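Local coordinates for protein Pab-dependent poly(a)-specific ribonuclease subunit PAN2 (Neurospora crassa, PDB 4CZX) that probably shortens poly(A) tails of messenger RNA as the catalytic subunit of a deadenylase complex, this chain being its N-terminal WD40 propeller domain, at residues C14-P18 with W43-Q47; H22-G28 with T46-F50. One frame throughout, in Å; residues are numbered along the deposited sequence.

Interaction 1 of 2, residues C14-P18 with W43-Q47; sequences CVAYP and WIGTQ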
loop_
_atom_site.group_PDB
_atom_site.type_symbol
_atom_site.label_atom_id
_atom_site.label_comp_id
_atom_site.label_asym_id
_atom_site.label_seq_id
_atom_site.Cartn_x
_atom_site.Cartn_y
_atom_site.Cartn_z
ATOM N N CYS A 14 -23.269 12.258 -23.444
ATOM C CA CYS A 14 -23.626 11.809 -22.109
ATOM C C CYS A 14 -22.439 11.116 -21.464
ATOM O O CYS A 14 -21.634 10.484 -22.152
ATOM C CB CYS A 14 -24.832 10.865 -22.160
ATOM S SG CYS A 14 -25.266 10.118 -20.570
ATOM N N VAL A 15 -22.332 11.239 -20.150
ATOM C CA VAL A 15 -21.293 10.534 -19.428
ATOM C C VAL A 15 -21.809 10.186 -18.038
ATOM O O VAL A 15 -22.615 10.913 -17.460
ATOM C CB VAL A 15 -19.975 11.361 -19.341
ATOM C CG1 VAL A 15 -20.143 12.568 -18.428
ATOM C CG2 VAL A 15 -18.813 10.473 -18.852
ATOM N N ALA A 16 -21.378 9.042 -17.524
ATOM C CA ALA A 16 -21.650 8.685 -16.147
ATOM C C ALA A 16 -20.493 9.177 -15.293
ATOM O O ALA A 16 -19.344 8.787 -15.509
ATOM C CB ALA A 16 -21.838 7.174 -16.009
ATOM N N TYR A 17 -20.773 10.055 -14.337
ATOM C CA TYR A 17 -19.697 10.574 -13.493
ATOM C C TYR A 17 -20.255 11.009 -12.142
ATOM O O TYR A 17 -21.035 11.958 -12.070
ATOM C CB TYR A 17 -18.948 11.747 -14.183
ATOM C CG TYR A 17 -17.613 12.015 -13.516
ATOM C CD1 TYR A 17 -16.509 11.221 -13.796
ATOM C CD2 TYR A 17 -17.476 13.015 -12.561
ATOM C CE1 TYR A 17 -15.296 11.432 -13.171
ATOM C CE2 TYR A 17 -16.278 13.236 -11.936
ATOM C CZ TYR A 17 -15.188 12.438 -12.244
ATOM O OH TYR A 17 -13.993 12.640 -11.614
ATOM N N PRO A 18 -19.878 10.301 -11.057
ATOM C CA PRO A 18 -18.968 9.146 -11.022
ATOM C C PRO A 18 -19.632 7.861 -11.520
ATOM O O PRO A 18 -20.767 7.584 -11.144
ATOM C CB PRO A 18 -18.606 9.039 -9.534
ATOM C CG PRO A 18 -19.852 9.540 -8.821
ATOM C CD PRO A 18 -20.366 10.663 -9.710
ATOM N N TRP A 43 -17.116 20.783 -16.456
ATOM C CA TRP A 43 -16.596 20.233 -15.207
ATOM C C TRP A 43 -17.697 19.645 -14.329
ATOM O O TRP A 43 -18.773 20.241 -14.183
ATOM C CB TRP A 43 -15.840 21.313 -14.439
ATOM C CG TRP A 43 -14.552 21.710 -15.127
ATOM C CD1 TRP A 43 -14.408 22.621 -16.132
ATOM C CD2 TRP A 43 -13.242 21.177 -14.876
ATOM N NE1 TRP A 43 -13.084 22.704 -16.513
ATOM C CE2 TRP A 43 -12.351 21.828 -15.755
ATOM C CE3 TRP A 43 -12.735 20.221 -13.984
ATOM C CZ2 TRP A 43 -10.976 21.554 -15.774
ATOM C CZ3 TRP A 43 -11.366 19.947 -14.006
ATOM C CH2 TRP A 43 -10.506 20.614 -14.889
ATOM N N ILE A 44 -17.421 18.476 -13.749
ATOM C CA ILE A 44 -18.392 17.759 -12.903
ATOM C C ILE A 44 -17.738 17.396 -11.579
ATOM O O ILE A 44 -16.619 16.879 -11.562
ATOM C CB ILE A 44 -18.906 16.471 -13.597
ATOM C CG1 ILE A 44 -19.453 16.793 -14.991
ATOM C CG2 ILE A 44 -19.920 15.709 -12.718
ATOM C CD1 ILE A 44 -19.893 15.580 -15.769
ATOM N N GLY A 45 -18.415 17.672 -10.463
ATOM C CA GLY A 45 -17.861 17.320 -9.166
ATOM C C GLY A 45 -18.552 16.122 -8.525
ATOM O O GLY A 45 -19.723 15.873 -8.806
ATOM N N THR A 46 -17.829 15.371 -7.688
ATOM C CA THR A 46 -18.413 14.244 -6.934
ATOM C C THR A 46 -18.647 14.588 -5.470
ATOM O O THR A 46 -18.153 15.595 -4.964
ATOM C CB THR A 46 -17.508 12.956 -6.956
ATOM O OG1 THR A 46 -16.425 13.110 -6.028
ATOM C CG2 THR A 46 -16.962 12.655 -8.358
ATOM N N GLN A 47 -19.357 13.701 -4.776
ATOM C CA GLN A 47 -19.717 13.911 -3.384
ATOM C C GLN A 47 -18.518 13.800 -2.437
ATOM O O GLN A 47 -18.669 14.006 -1.231
ATOM C CB GLN A 47 -20.810 12.906 -2.964
ATOM C CG GLN A 47 -22.117 13.033 -3.756
ATOM C CD GLN A 47 -22.792 14.363 -3.523
ATOM O OE1 GLN A 47 -22.621 14.967 -2.464
ATOM N NE2 GLN A 47 -23.553 14.844 -4.521
#
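Tyr-17 and Pro-18, just past the end of strand 10-16, run in roughly the same direction as Ile-44 and Thr-46, the CA atoms of Tyr-17 and Ile-44 lying 7.3 Å apart and no hydrogen bond joining the two segments. This is blade-to-blade packing in a β-propeller. Strand 10-16 is the outer strand of the closing blade, whose other three strands come from the C-terminal end of the chain, whereas strand 41-45 belongs to the blade of strands 32-35 to 60-66. The contact thus lies at the ring closure found in WD40 propellers. Ile-44 faces two neighbours with its two branches. Its extended arm (chi2 176°) carries CD1 to 4.0 Å from CG1 of Val-15. The other branch, CG2, meets the edge of the Tyr-17 ring near its plane, 3.6 Å from CD2. Tyr-17 CG stands opposite the backbone N (chi1 -163°), which carries the phenol between the blades, where Phe-54 packs against it edge-to-face. Further along the same side of that ring, CE2 approaches the methyl of Thr-46 obliquely, at 3.7 Å from CG2. A cis peptide bond precedes Pro-18, whose carbonyl O is hydrogen-bonded to His-309. The hydroxyl of Thr-46 binds Asp-24, while its CG2 also lies 4.1 Å from CB of Pro-18.

Interaction 2 of 2, residues H22-G28 with T46-F50; sequences HPDYHAG and TQKGF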
loop_
_atom_site.group_PDB
_atom_site.type_symbol
_atom_site.label_atom_id
_atom_site.label_comp_id
_atom_site.label_asym_id
_atom_site.label_seq_id
_atom_site.Cartn_x
_atom_site.Cartn_y
_atom_site.Cartn_z
ATOM N N HIS A 22 -15.718 4.189 -10.424
ATOM C CA HIS A 22 -15.085 5.359 -9.820
ATOM C C HIS A 22 -15.062 5.199 -8.300
ATOM O O HIS A 22 -16.033 4.734 -7.715
ATOM C CB HIS A 22 -15.847 6.642 -10.212
ATOM C CG HIS A 22 -15.122 7.908 -9.877
ATOM N ND1 HIS A 22 -15.074 8.420 -8.598
ATOM C CD2 HIS A 22 -14.418 8.770 -10.654
ATOM C CE1 HIS A 22 -14.373 9.539 -8.600
ATOM N NE2 HIS A 22 -13.963 9.776 -9.837
ATOM N N PRO A 23 -13.963 5.603 -7.649
ATOM C CA PRO A 23 -13.876 5.434 -6.194
ATOM C C PRO A 23 -14.953 6.175 -5.397
ATOM O O PRO A 23 -15.179 5.819 -4.236
ATOM C CB PRO A 23 -12.488 5.989 -5.855
ATOM C CG PRO A 23 -12.085 6.816 -7.047
ATOM C CD PRO A 23 -12.722 6.156 -8.223
ATOM N N ASP A 24 -15.599 7.173 -5.994
ATOM C CA ASP A 24 -16.616 7.941 -5.282
ATOM C C ASP A 24 -18.043 7.530 -5.634
ATOM O O ASP A 24 -18.997 8.137 -5.146
ATOM C CB ASP A 24 -16.446 9.440 -5.553
ATOM C CG ASP A 24 -15.113 9.974 -5.053
ATOM O OD1 ASP A 24 -14.378 9.224 -4.374
ATOM O OD2 ASP A 24 -14.812 11.154 -5.324
ATOM N N TYR A 25 -18.199 6.506 -6.465
ATOM C CA TYR A 25 -19.539 6.075 -6.894
ATOM C C TYR A 25 -20.529 5.853 -5.738
ATOM O O TYR A 25 -21.691 6.290 -5.782
ATOM C CB TYR A 25 -19.407 4.793 -7.714
ATOM C CG TYR A 25 -20.706 4.243 -8.235
ATOM C CD1 TYR A 25 -21.397 4.890 -9.248
ATOM C CD2 TYR A 25 -21.238 3.053 -7.724
ATOM C CE1 TYR A 25 -22.579 4.389 -9.739
ATOM C CE2 TYR A 25 -22.429 2.543 -8.210
ATOM C CZ TYR A 25 -23.093 3.220 -9.221
ATOM O OH TYR A 25 -24.272 2.734 -9.726
ATOM N N HIS A 26 -20.065 5.185 -4.689
ATOM C CA HIS A 26 -20.847 4.832 -3.498
ATOM C C HIS A 26 -21.421 6.047 -2.785
ATOM O O HIS A 26 -22.384 5.956 -2.021
ATOM C CB HIS A 26 -19.964 4.066 -2.507
ATOM C CG HIS A 26 -18.935 4.927 -1.839
ATOM N ND1 HIS A 26 -17.734 5.256 -2.436
ATOM C CD2 HIS A 26 -18.942 5.557 -0.639
ATOM C CE1 HIS A 26 -17.042 6.039 -1.628
ATOM N NE2 HIS A 26 -17.749 6.232 -0.529
ATOM N N ALA A 27 -20.766 7.186 -2.980
ATOM C CA ALA A 27 -21.108 8.392 -2.236
ATOM C C ALA A 27 -22.231 9.208 -2.897
ATOM O O ALA A 27 -22.762 10.132 -2.286
ATOM C CB ALA A 27 -19.863 9.260 -2.041
ATOM N N GLY A 28 -22.595 8.865 -4.132
ATOM C CA GLY A 28 -23.759 9.473 -4.761
ATOM C C GLY A 28 -23.486 10.155 -6.096
ATOM O O GLY A 28 -22.383 10.077 -6.629
ATOM N N THR A 46 -17.829 15.371 -7.688
ATOM C CA THR A 46 -18.413 14.244 -6.934
ATOM C C THR A 46 -18.647 14.588 -5.470
ATOM O O THR A 46 -18.153 15.595 -4.964
ATOM C CB THR A 46 -17.508 12.956 -6.956
ATOM O OG1 THR A 46 -16.425 13.110 -6.028
ATOM C CG2 THR A 46 -16.962 12.655 -8.358
ATOM N N GLN A 47 -19.357 13.701 -4.776
ATOM C CA GLN A 47 -19.717 13.911 -3.384
ATOM C C GLN A 47 -18.518 13.800 -2.437
ATOM O O GLN A 47 -18.669 14.006 -1.231
ATOM C CB GLN A 47 -20.810 12.906 -2.964
ATOM C CG GLN A 47 -22.117 13.033 -3.756
ATOM C CD GLN A 47 -22.792 14.363 -3.523
ATOM O OE1 GLN A 47 -22.621 14.967 -2.464
ATOM N NE2 GLN A 47 -23.553 14.844 -4.521
ATOM N N LYS A 48 -17.345 13.442 -2.972
ATOM C CA LYS A 48 -16.130 13.337 -2.163
ATOM C C LYS A 48 -15.022 14.235 -2.715
ATOM O O LYS A 48 -13.859 14.132 -2.324
ATOM C CB LYS A 48 -15.644 11.882 -2.085
ATOM C CG LYS A 48 -16.555 10.973 -1.237
ATOM C CD LYS A 48 -16.326 9.498 -1.573
ATOM C CE LYS A 48 -14.971 8.996 -1.069
ATOM N NZ LYS A 48 -14.446 7.818 -1.845
ATOM N N GLY A 49 -15.375 15.114 -3.635
ATOM C CA GLY A 49 -14.406 16.092 -4.104
ATOM C C GLY A 49 -13.576 15.738 -5.328
ATOM O O GLY A 49 -12.591 16.418 -5.622
ATOM N N PHE A 50 -13.950 14.701 -6.070
ATOM C CA PHE A 50 -13.284 14.517 -7.368
ATOM C C PHE A 50 -13.823 15.532 -8.378
ATOM O O PHE A 50 -15.031 15.799 -8.423
ATOM C CB PHE A 50 -13.479 13.095 -7.907
ATOM C CG PHE A 50 -12.191 12.366 -8.148
ATOM C CD1 PHE A 50 -11.454 12.593 -9.309
ATOM C CD2 PHE A 50 -11.717 11.458 -7.226
ATOM C CE1 PHE A 50 -10.257 11.917 -9.525
ATOM C CE2 PHE A 50 -10.523 10.777 -7.435
ATOM C CZ PHE A 50 -9.793 11.002 -8.585
HETATM O O HOH W 1 -19.970 10.818 -5.591
#
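His-22 presents an edge to the face of Phe-50 in a T-shaped stack, with centroids 4.7 Å apart and planes at 83°. The leading atoms are CE1 and NE2 of the imidazole; NE2 sits above the phenyl face, 3.6 Å from CG of Phe-50. Rotation of the imidazole is fixed behind the stack, because its ND1 accepts a hydrogen bond from the backbone N of Asp-24 at 2.9 Å. Across the contact, Asp-24 in turn gives one carboxylate oxygen to Thr-46 and the other to Lys-48. Thr-46 OG1 donates to OD2 at 2.6 Å, on the anti side, and also accepts from the backbone N atoms of Lys-48 and Phe-50, so three bonds grip this hydroxyl. The bond from Lys-48 N makes an ST turn inside the type I turn from Thr-46 to Gly-49, which closes the hairpin between strands 41-45 and 50-55 of a propeller blade. Segment 22-28 lies in the connection that enters the same blade. Lys-48 forms a salt bridge to OD1 of Asp-24, its NZ 2.9 Å away and 36° out of the carboxylate plane. A bend at chi3 (71°) turns the ammonium end of Lys-48 back over Asp-24, and CD rests 3.6 Å from CB of Ala-27. Arg-66 adds a second positive partner for OD1, and Glu-70 a second negative one for NZ. Away from this charged group, toward Gly-28, CG of Gln-47 packs 3.3 Å from the carbonyl O of Ala-27. A water bridges the backbones there, donating to the carbonyl O atoms of Asp-24 and Gly-28 and accepting from N of Gln-47.

From the N terminus, the chain leaves strand 10-16 of the closing blade through residues 14-18, passes 22-28, and then enters the first complete blade at strand 32-35. Interaction 1 closes a loop of 24 intervening residues when 43-47 returns beside 14-18; interaction 2 closes one of 17 when 46-50 meets 22-28. The loops cross rather than nest, since 22-28 lies inside the first and Phe-50 beyond it; the segments overlap at Thr-46 and Gln-47, and Thr-46 takes part in both contacts. Interaction 1 joins neighbouring blades, while interaction 2 ties their connecting segment to a hairpin turn. They also touch directly, where the hydroxyl end of Tyr-17 packs against His-22 and Phe-50.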